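Local coordinates for protein tetraacyldisaccharide 4'-kinase (Aquifex aeolicus, PDB 4EHX) that is the 4'-kinase of lipid A biosynthesis, probably transferring the gamma-phosphate of ATP to a tetraacyldisaccharide 1-phosphate to give lipid IVA, at residues 186-191 and 203-208. Sequence-based numbering, arbitrary orientation.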
loop_
_atom_site.group_PDB
_atom_site.type_symbol
_atom_site.label_atom_id
_atom_site.label_comp_id
_atom_site.label_asym_id
_atom_site.label_seq_id
_atom_site.Cartn_x
_atom_site.Cartn_y
_atom_site.Cartn_z
ATOM N N THR A 186 -6.577 8.455 -7.729
ATOM C CA THR A 186 -7.153 7.927 -6.491
ATOM C C THR A 186 -7.970 8.932 -5.662
ATOM O O THR A 186 -7.992 10.142 -5.935
ATOM C CB THR A 186 -6.030 7.383 -5.596
ATOM O OG1 THR A 186 -5.129 8.458 -5.296
ATOM C CG2 THR A 186 -5.249 6.259 -6.319
ATOM N N TYR A 187 -8.622 8.399 -4.630
ATOM C CA TYR A 187 -9.481 9.164 -3.722
ATOM C C TYR A 187 -10.613 9.891 -4.437
ATOM O O TYR A 187 -11.044 10.964 -4.011
ATOM C CB TYR A 187 -8.650 10.111 -2.844
ATOM C CG TYR A 187 -7.764 9.371 -1.868
ATOM C CD1 TYR A 187 -6.484 8.951 -2.235
ATOM C CD2 TYR A 187 -8.213 9.060 -0.586
ATOM C CE1 TYR A 187 -5.671 8.259 -1.348
ATOM C CE2 TYR A 187 -7.405 8.367 0.308
ATOM C CZ TYR A 187 -6.137 7.972 -0.079
ATOM O OH TYR A 187 -5.325 7.289 0.799
ATOM N N GLN A 188 -11.115 9.289 -5.514
ATOM C CA GLN A 188 -12.203 9.895 -6.281
ATOM C C GLN A 188 -13.462 10.020 -5.432
ATOM O O GLN A 188 -14.313 10.879 -5.692
ATOM C CB GLN A 188 -12.518 9.072 -7.535
ATOM C CG GLN A 188 -11.397 9.054 -8.569
ATOM C CD GLN A 188 -11.230 10.379 -9.294
ATOM O OE1 GLN A 188 -12.159 11.191 -9.362
ATOM N NE2 GLN A 188 -10.042 10.600 -9.848
ATOM N N GLU A 189 -13.575 9.158 -4.424
ATOM C CA GLU A 189 -14.769 9.128 -3.579
ATOM C C GLU A 189 -14.867 10.344 -2.658
ATOM O O GLU A 189 -15.917 10.600 -2.076
ATOM C CB GLU A 189 -14.850 7.818 -2.771
ATOM C CG GLU A 189 -13.867 7.696 -1.613
ATOM C CD GLU A 189 -12.470 7.281 -2.056
ATOM O OE1 GLU A 189 -12.305 6.875 -3.225
ATOM O OE2 GLU A 189 -11.531 7.356 -1.236
ATOM N N VAL A 190 -13.783 11.104 -2.536
ATOM C CA VAL A 190 -13.797 12.294 -1.679
ATOM C C VAL A 190 -13.133 13.538 -2.265
ATOM O O VAL A 190 -13.431 14.653 -1.847
ATOM C CB VAL A 190 -13.064 12.056 -0.340
ATOM C CG1 VAL A 190 -11.676 11.520 -0.586
ATOM C CG2 VAL A 190 -12.997 13.343 0.461
ATOM N N GLU A 191 -12.225 13.347 -3.221
ATOM C CA GLU A 191 -11.607 14.472 -3.916
ATOM C C GLU A 191 -11.515 14.117 -5.386
ATOM O O GLU A 191 -10.417 13.901 -5.912
ATOM C CB GLU A 191 -10.223 14.867 -3.402
ATOM C CG GLU A 191 -10.234 15.901 -2.296
ATOM C CD GLU A 191 -8.910 16.631 -2.184
ATOM O OE1 GLU A 191 -8.331 16.659 -1.077
ATOM O OE2 GLU A 191 -8.447 17.179 -3.207
ATOM N N LYS A 203 -9.745 5.964 -13.067
ATOM C CA LYS A 203 -10.204 6.544 -11.816
ATOM C C LYS A 203 -10.478 5.450 -10.807
ATOM O O LYS A 203 -11.086 4.424 -11.132
ATOM C CB LYS A 203 -11.484 7.342 -12.050
ATOM C CG LYS A 203 -11.274 8.665 -12.776
ATOM C CD LYS A 203 -12.631 9.347 -12.919
ATOM C CE LYS A 203 -12.523 10.765 -13.427
ATOM N NZ LYS A 203 -13.893 11.355 -13.419
ATOM N N MET A 204 -10.055 5.684 -9.572
ATOM C CA MET A 204 -10.212 4.689 -8.520
ATOM C C MET A 204 -11.050 5.231 -7.378
ATOM O O MET A 204 -10.766 6.306 -6.847
ATOM C CB MET A 204 -8.838 4.275 -7.991
ATOM C CG MET A 204 -8.908 3.358 -6.773
ATOM S SD MET A 204 -7.254 2.808 -6.263
ATOM C CE MET A 204 -7.263 3.298 -4.534
ATOM N N PHE A 205 -12.080 4.474 -7.020
ATOM C CA PHE A 205 -12.987 4.823 -5.929
ATOM C C PHE A 205 -12.803 3.731 -4.901
ATOM O O PHE A 205 -12.532 2.593 -5.263
ATOM C CB PHE A 205 -14.449 4.817 -6.405
ATOM C CG PHE A 205 -14.781 5.903 -7.402
ATOM C CD1 PHE A 205 -14.393 5.790 -8.729
ATOM C CD2 PHE A 205 -15.511 7.018 -7.016
ATOM C CE1 PHE A 205 -14.710 6.787 -9.653
ATOM C CE2 PHE A 205 -15.838 8.013 -7.935
ATOM C CZ PHE A 205 -15.432 7.900 -9.250
ATOM N N ARG A 206 -12.923 4.067 -3.621
ATOM C CA ARG A 206 -12.951 3.034 -2.597
ATOM C C ARG A 206 -14.246 3.157 -1.844
ATOM O O ARG A 206 -14.624 4.245 -1.424
ATOM C CB ARG A 206 -11.749 3.146 -1.648
ATOM C CG ARG A 206 -10.466 2.617 -2.261
ATOM C CD ARG A 206 -9.375 2.437 -1.223
ATOM N NE ARG A 206 -8.969 3.700 -0.631
ATOM C CZ ARG A 206 -8.009 3.823 0.278
ATOM N NH1 ARG A 206 -7.352 2.755 0.704
ATOM N NH2 ARG A 206 -7.707 5.019 0.763
ATOM N N GLU A 207 -14.936 2.038 -1.698
ATOM C CA GLU A 207 -16.249 2.027 -1.093
ATOM C C GLU A 207 -16.328 0.970 0.011
ATOM O O GLU A 207 -15.768 -0.118 -0.117
ATOM C CB GLU A 207 -17.314 1.813 -2.182
ATOM C CG GLU A 207 -17.329 2.974 -3.193
ATOM C CD GLU A 207 -18.215 2.745 -4.414
ATOM O OE1 GLU A 207 -18.943 1.729 -4.475
ATOM O OE2 GLU A 207 -18.175 3.605 -5.319
ATOM N N PHE A 208 -17.022 1.308 1.094
ATOM C CA PHE A 208 -17.111 0.437 2.263
ATOM C C PHE A 208 -17.791 -0.875 1.914
ATOM O O PHE A 208 -18.904 -0.887 1.394
ATOM C CB PHE A 208 -17.876 1.132 3.395
ATOM C CG PHE A 208 -18.022 0.290 4.640
ATOM C CD1 PHE A 208 -16.903 -0.228 5.277
ATOM C CD2 PHE A 208 -19.272 0.024 5.175
ATOM C CE1 PHE A 208 -17.027 -0.999 6.423
ATOM C CE2 PHE A 208 -19.402 -0.745 6.320
ATOM C CZ PHE A 208 -18.281 -1.256 6.944
HETATM O O HOH W 1 -9.723 5.789 -4.040
HETATM O O HOH W 2 -14.470 11.604 -10.516
HETATM O O HOH W 3 -9.200 6.199 -1.306
#
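The extended aliphatic chain of Lys-203 crosses the amide end of Gln-188 at about a right angle, where strand 182-186 of this P-loop kinase gives way to a loop beside its parallel neighbour, strand 201-212. Lys-203 NZ forms a salt bridge with Glu-194, and one water links it to Gln-188 OE1; Phe-193 N and Leu-185 O hold the Gln-188 amide. At Met-204 the backbone takes over: its O accepts Gln-188 N at 3.3 Å, and its side chain runs beside Thr-186, with Met-204 SD 4.0 Å from Thr-186 CG2. A second water accepts from Tyr-187 N and donates to Met-204 O and Glu-189 OE1, tying the turn to the strand. Phe-205 turns one ring face to the loop, and Gln-188 CB sits over its centre in a CH-pi contact, 3.5 Å from the centroid. With an alanine in place of Phe-205, Gln-188 CB would probably lose its aromatic cover and a gap open beneath the turn. Arg-206 N donates to Glu-189 OE1 at 2.9 Å, approaching from above the carboxylate plane; with CG between its backbone N and carbonyl carbon (chi1 73°) and a bend at chi2, Glu-189 folds back to the strand. The Arg-206 and Tyr-187 side chains run side by side, guanidinium and ring planes 83° apart, with Arg-206 NH2 3.4 Å from Tyr-187 CE2; Arg-206 NH1 reaches Ser-53. Tyr-187 also lies near Gly-48 of the predicted ATP site, so this end of the contact borders the P-loop. Between the opposite charges, a third water donates to Glu-189 OE2 and accepts from Arg-206 NE, each at 2.6 Å.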